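Local coordinates for insecticidal protein (Brevibacillus laterosporus, PDB 7ML9), which is an insecticidal toxin of the aerolysin/epsilon-toxin family, active against western corn rootworm, and probably kills by forming beta-barrel pores in membranes, at residues Ala91-Glu96 against Thr152-Lys157; Thr169-Gln174 against Ala217-Asn222. One frame throughout, in Å; residues are numbered along the deposited sequence.

Contact 1: Ala91-Glu96 against Thr152-Lys157; sequences AWATLE and TTATMK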
# COMPACT_ATOMS: atom_id res chain seq x y z
N ALA A 91 -14.08 1.83 2.04
CA ALA A 91 -12.76 1.24 2.18
C ALA A 91 -11.77 2.10 1.39
O ALA A 91 -12.10 2.60 0.31
CB ALA A 91 -12.73 -0.20 1.69
N TRP A 92 -10.57 2.28 1.94
CA TRP A 92 -9.59 3.15 1.32
C TRP A 92 -8.20 2.71 1.75
O TRP A 92 -8.03 1.89 2.65
CB TRP A 92 -9.86 4.63 1.64
CG TRP A 92 -9.63 5.07 3.07
CD1 TRP A 92 -8.54 5.72 3.57
CD2 TRP A 92 -10.54 4.92 4.18
NE1 TRP A 92 -8.70 5.98 4.92
CE2 TRP A 92 -9.92 5.50 5.31
CE3 TRP A 92 -11.82 4.36 4.32
CZ2 TRP A 92 -10.53 5.52 6.57
CZ3 TRP A 92 -12.42 4.38 5.57
CH2 TRP A 92 -11.77 4.95 6.68
N ALA A 93 -7.18 3.27 1.08
CA ALA A 93 -5.80 2.91 1.37
C ALA A 93 -4.94 4.14 1.21
O ALA A 93 -5.15 4.93 0.28
CB ALA A 93 -5.31 1.78 0.46
N THR A 94 -4.02 4.34 2.14
CA THR A 94 -3.20 5.54 2.15
C THR A 94 -1.75 5.15 2.33
O THR A 94 -1.42 4.12 2.93
CB THR A 94 -3.62 6.53 3.26
OG1 THR A 94 -3.27 6.00 4.55
CG2 THR A 94 -5.12 6.77 3.21
N LEU A 95 -0.88 6.00 1.80
CA LEU A 95 0.55 5.80 1.94
C LEU A 95 0.95 5.92 3.40
O LEU A 95 0.48 6.80 4.12
CB LEU A 95 1.30 6.84 1.10
CG LEU A 95 2.82 6.67 1.07
CD1 LEU A 95 3.18 5.41 0.32
CD2 LEU A 95 3.44 7.90 0.42
N GLU A 96 1.80 5.00 3.85
CA GLU A 96 2.17 4.89 5.25
C GLU A 96 3.65 5.18 5.41
O GLU A 96 4.50 4.42 4.92
CB GLU A 96 1.82 3.51 5.79
CG GLU A 96 1.72 3.48 7.29
CD GLU A 96 2.99 3.01 7.92
OE1 GLU A 96 3.60 3.79 8.67
OE2 GLU A 96 3.36 1.86 7.64
N THR A 152 -13.27 -6.70 -1.20
CA THR A 152 -13.03 -5.30 -0.88
C THR A 152 -11.67 -4.92 -1.45
O THR A 152 -10.68 -5.64 -1.25
CB THR A 152 -13.07 -5.07 0.64
OG1 THR A 152 -14.38 -5.41 1.13
CG2 THR A 152 -12.76 -3.62 0.99
N THR A 153 -11.64 -3.82 -2.20
CA THR A 153 -10.44 -3.33 -2.85
C THR A 153 -10.34 -1.84 -2.62
O THR A 153 -11.33 -1.16 -2.34
CB THR A 153 -10.43 -3.58 -4.38
OG1 THR A 153 -11.56 -2.94 -4.99
CG2 THR A 153 -10.46 -5.06 -4.71
N ALA A 154 -9.11 -1.33 -2.73
CA ALA A 154 -8.89 0.10 -2.63
C ALA A 154 -7.60 0.43 -3.36
O ALA A 154 -6.64 -0.34 -3.32
CB ALA A 154 -8.82 0.59 -1.17
N THR A 155 -7.60 1.58 -4.03
CA THR A 155 -6.46 2.03 -4.80
C THR A 155 -5.67 3.04 -3.98
O THR A 155 -6.24 3.95 -3.38
CB THR A 155 -6.91 2.65 -6.12
OG1 THR A 155 -7.52 1.62 -6.90
CG2 THR A 155 -5.72 3.25 -6.87
N MET A 156 -4.36 2.85 -3.95
CA MET A 156 -3.46 3.74 -3.24
C MET A 156 -2.53 4.41 -4.23
O MET A 156 -1.98 3.75 -5.11
CB MET A 156 -2.65 2.98 -2.20
CG MET A 156 -2.04 3.92 -1.20
SD MET A 156 -0.49 3.28 -0.61
CE MET A 156 0.41 3.07 -2.12
N LYS A 157 -2.35 5.72 -4.07
CA LYS A 157 -1.45 6.50 -4.91
C LYS A 157 -0.24 6.95 -4.12
O LYS A 157 -0.35 7.28 -2.93
CB LYS A 157 -2.17 7.72 -5.50
CG LYS A 157 -3.40 7.37 -6.32
CD LYS A 157 -4.44 8.49 -6.30
CE LYS A 157 -3.81 9.88 -6.25
NZ LYS A 157 -2.88 10.12 -7.39
O HOH W 1 -8.25 4.21 -1.56
O HOH W 2 -4.27 6.85 -1.74
O HOH W 3 -2.09 7.56 -0.64

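Contact 2: Thr169-Gln174 against Ala217-Asn222; sequences TEYNFQ and ANLYAN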
# COMPACT_ATOMS: atom_id res chain seq x y z
N THR A 169 -1.71 1.71 -7.18
CA THR A 169 -1.75 0.27 -7.06
C THR A 169 -3.02 -0.07 -6.29
O THR A 169 -3.44 0.69 -5.42
CB THR A 169 -0.49 -0.27 -6.36
OG1 THR A 169 -0.44 -1.70 -6.45
CG2 THR A 169 -0.43 0.16 -4.88
N GLU A 170 -3.65 -1.18 -6.65
CA GLU A 170 -4.94 -1.57 -6.09
C GLU A 170 -4.75 -2.77 -5.17
O GLU A 170 -4.29 -3.83 -5.60
CB GLU A 170 -5.95 -1.89 -7.19
CG GLU A 170 -7.35 -2.15 -6.64
CD GLU A 170 -8.40 -2.33 -7.72
OE1 GLU A 170 -8.11 -3.02 -8.72
OE2 GLU A 170 -9.51 -1.76 -7.57
N TYR A 171 -5.10 -2.58 -3.90
CA TYR A 171 -5.02 -3.66 -2.92
C TYR A 171 -6.32 -4.43 -2.89
O TYR A 171 -7.41 -3.85 -2.94
CB TYR A 171 -4.75 -3.10 -1.52
CG TYR A 171 -3.33 -2.67 -1.31
CD1 TYR A 171 -2.37 -3.57 -0.90
CD2 TYR A 171 -2.95 -1.36 -1.55
CE1 TYR A 171 -1.06 -3.18 -0.72
CE2 TYR A 171 -1.65 -0.96 -1.37
CZ TYR A 171 -0.71 -1.87 -0.97
OH TYR A 171 0.59 -1.47 -0.79
N ASN A 172 -6.21 -5.75 -2.83
CA ASN A 172 -7.31 -6.60 -2.40
C ASN A 172 -7.09 -6.92 -0.92
O ASN A 172 -6.03 -7.41 -0.54
CB ASN A 172 -7.38 -7.89 -3.23
CG ASN A 172 -8.63 -8.70 -2.93
OD1 ASN A 172 -8.95 -8.98 -1.77
ND2 ASN A 172 -9.36 -9.07 -3.98
N PHE A 173 -8.12 -6.65 -0.11
CA PHE A 173 -7.96 -6.69 1.34
C PHE A 173 -7.79 -8.10 1.90
O PHE A 173 -7.46 -8.24 3.08
CB PHE A 173 -9.14 -6.00 2.03
CG PHE A 173 -9.07 -4.49 2.02
CD1 PHE A 173 -8.37 -3.79 1.04
CD2 PHE A 173 -9.71 -3.76 3.01
CE1 PHE A 173 -8.31 -2.40 1.05
CE2 PHE A 173 -9.66 -2.37 3.02
CZ PHE A 173 -8.95 -1.68 2.04
N GLN A 174 -7.98 -9.15 1.10
CA GLN A 174 -7.78 -10.49 1.64
C GLN A 174 -6.31 -10.74 1.95
O GLN A 174 -5.43 -10.37 1.16
CB GLN A 174 -8.29 -11.56 0.68
CG GLN A 174 -8.03 -12.99 1.15
CD GLN A 174 -8.36 -14.05 0.10
OE1 GLN A 174 -9.40 -13.98 -0.58
NE2 GLN A 174 -7.48 -15.04 -0.04
N ALA A 217 1.56 0.55 2.99
CA ALA A 217 0.24 1.13 2.86
C ALA A 217 -0.58 0.78 4.10
O ALA A 217 -0.44 -0.32 4.63
CB ALA A 217 -0.45 0.62 1.61
N ASN A 218 -1.41 1.72 4.55
CA ASN A 218 -2.48 1.41 5.49
C ASN A 218 -3.76 1.12 4.72
O ASN A 218 -4.14 1.86 3.81
CB ASN A 218 -2.71 2.57 6.45
CG ASN A 218 -1.54 2.84 7.34
OD1 ASN A 218 -1.20 3.99 7.59
ND2 ASN A 218 -0.89 1.79 7.81
N LEU A 219 -4.42 0.03 5.08
CA LEU A 219 -5.71 -0.37 4.52
C LEU A 219 -6.78 -0.13 5.58
O LEU A 219 -6.59 -0.50 6.74
CB LEU A 219 -5.68 -1.84 4.11
CG LEU A 219 -4.44 -2.25 3.29
CD1 LEU A 219 -4.51 -3.73 2.98
CD2 LEU A 219 -4.37 -1.44 2.02
N TYR A 220 -7.88 0.53 5.19
CA TYR A 220 -8.91 0.94 6.15
C TYR A 220 -10.27 0.52 5.64
O TYR A 220 -10.56 0.62 4.44
CB TYR A 220 -8.94 2.47 6.38
CG TYR A 220 -7.70 3.05 7.02
CD1 TYR A 220 -7.44 2.86 8.36
CD2 TYR A 220 -6.80 3.80 6.27
CE1 TYR A 220 -6.32 3.40 8.96
CE2 TYR A 220 -5.67 4.35 6.86
CZ TYR A 220 -5.44 4.14 8.21
OH TYR A 220 -4.31 4.67 8.79
N ALA A 221 -11.13 0.05 6.53
CA ALA A 221 -12.53 -0.14 6.18
C ALA A 221 -13.37 0.45 7.29
O ALA A 221 -13.07 0.27 8.48
CB ALA A 221 -12.84 -1.63 5.97
N ASN A 222 -14.41 1.19 6.91
CA ASN A 222 -15.39 1.72 7.85
C ASN A 222 -16.58 0.77 7.81
O ASN A 222 -17.17 0.56 6.74
CB ASN A 222 -15.80 3.14 7.45
CG ASN A 222 -16.83 3.76 8.39
OD1 ASN A 222 -17.90 3.20 8.62
ND2 ASN A 222 -16.50 4.93 8.92

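Contact 1: Ala91-Glu96 against Thr152-Lys157
Met156 of strand 153-157 lies against Ala93 and the backbone beyond it, on the apolar side of the contact, where the inward side chains pack tightly. Its CB touches Ala93 CB at 3.9 Å; with CG anti to the backbone N (chi1 -164°) the chain climbs obliquely toward the facing strand, and CG comes 3.6 Å from Ala93 O. Chi2 (-149°, short of extended) then places SD 3.7 Å from Leu95 N, close to the Thr94 carbonyl carbon as well. Toward the other end, Ala154 CB presses on the backbone of Trp92, 3.7 Å from its CA, and also meets Ala93 CB. The last pair is the most compressed: Ala91 CB and Thr152 CG2 are only 3.5 Å apart, methyl against methyl, while Thr152 OG1 is turned to the carbonyl of Val150.

The backbone from Ala93 to Leu95 is, by contrast, wet. The two strands run in nearly the same direction, their axes 24° apart, yet they are joined by water and not by direct backbone bonds. One water accepts from Ala93 N and donates to Thr155 O, 2.7 Å away. A second donates to Ala93 O and accepts from Lys157 N; a third accepts from Leu95 N, 3.1 Å away, and donates to Lys157 O. The pairing matches a parallel ladder with Ala93 opposite Met156 and a water in each of these three rungs. Thr155 and Lys157 start their side chains away from the facing strand, and both residues are exposed.

Alternating small or apolar residues inward and polar ones outward make 152-157 an amphipathic strand. Held by short apolar contacts and hydrated rungs, it may detach more easily than a directly bonded strand, consistent with the mobile hairpin of aerolysin-like pore formers.

Contact 2: Thr169-Gln174 against Ala217-Asn222
Leu219 meets two aromatic rings of 169-174 with two different parts of its side chain. Its CD2 methyl lies over one face of Tyr171, 4.0 Å from the ring centroid and 24° off the normal, displaced toward the rim on the CG side. Its CB covers a face of Phe173 in the same manner, 4.1 Å from that centroid. Both are CH-pi contacts, but the approaches differ: the Leu219 side chain crosses Tyr171 at about a right angle, whereas it and Phe173 slide past each other in opposite directions. In Leu219, CG set anti to the carbonyl carbon (chi1 -47°) and a chi2 extended to CD1 together bring CD2 over the tyrosine, while CB, fixed by the backbone, covers the phenylalanine.

Beyond Leu219, each ring reaches further along the facing strand. Tyr171 extends to Ala217, whose CB comes obliquely to the phenol end, 3.3 Å from OH and 3.6 Å from CE2; the hydroxyl also has a weak hydrogen bond with Thr274 O. Phe173 instead offers its edge to the backbone: Tyr220 O lies in the ring plane, 3.4 Å from CE2, where the electropositive C-H rim suits a carbonyl oxygen. Ala221 CB sits at the same edge, a looser neighbour.

At the end of the strand, Asn172 OD1 accepts from Gln174 N at 3.0 Å in a nearly straight bond (173°) on a lone pair. This Asx turn shapes the chain around Phe173.

The contact is buried between two sheets. Strand 165-172 pairs with 153-160 in a hairpin, and strand 201-229 lies between 86-115 and 266-289 in the long sheet. Phe275 touches Tyr171, Leu146 and Ala154 touch Phe173, and Ala93 of the adjacent strand touches Leu219.

Overall arrangement
Both contacts join the same two layers, the hairpin of 153-160 and 165-172 and the long sheet in which 86-115 and 201-229 are neighbours; each takes one strand from each layer, and their centres lie about 5 Å apart. Within the hairpin, Met156 N to Thr169 O and Ala154 O to Tyr171 N are probable hydrogen bonds that tie the contacts together. Contact 2 is the buried one, dominated by aromatic faces and aliphatic groups. Contact 1 is partly buried, with an exposed, hydrated side. Facing 201-229 the hairpin packs mainly through apolar and aromatic groups; beside 86-115 apolar packing is joined by a row of bridging waters.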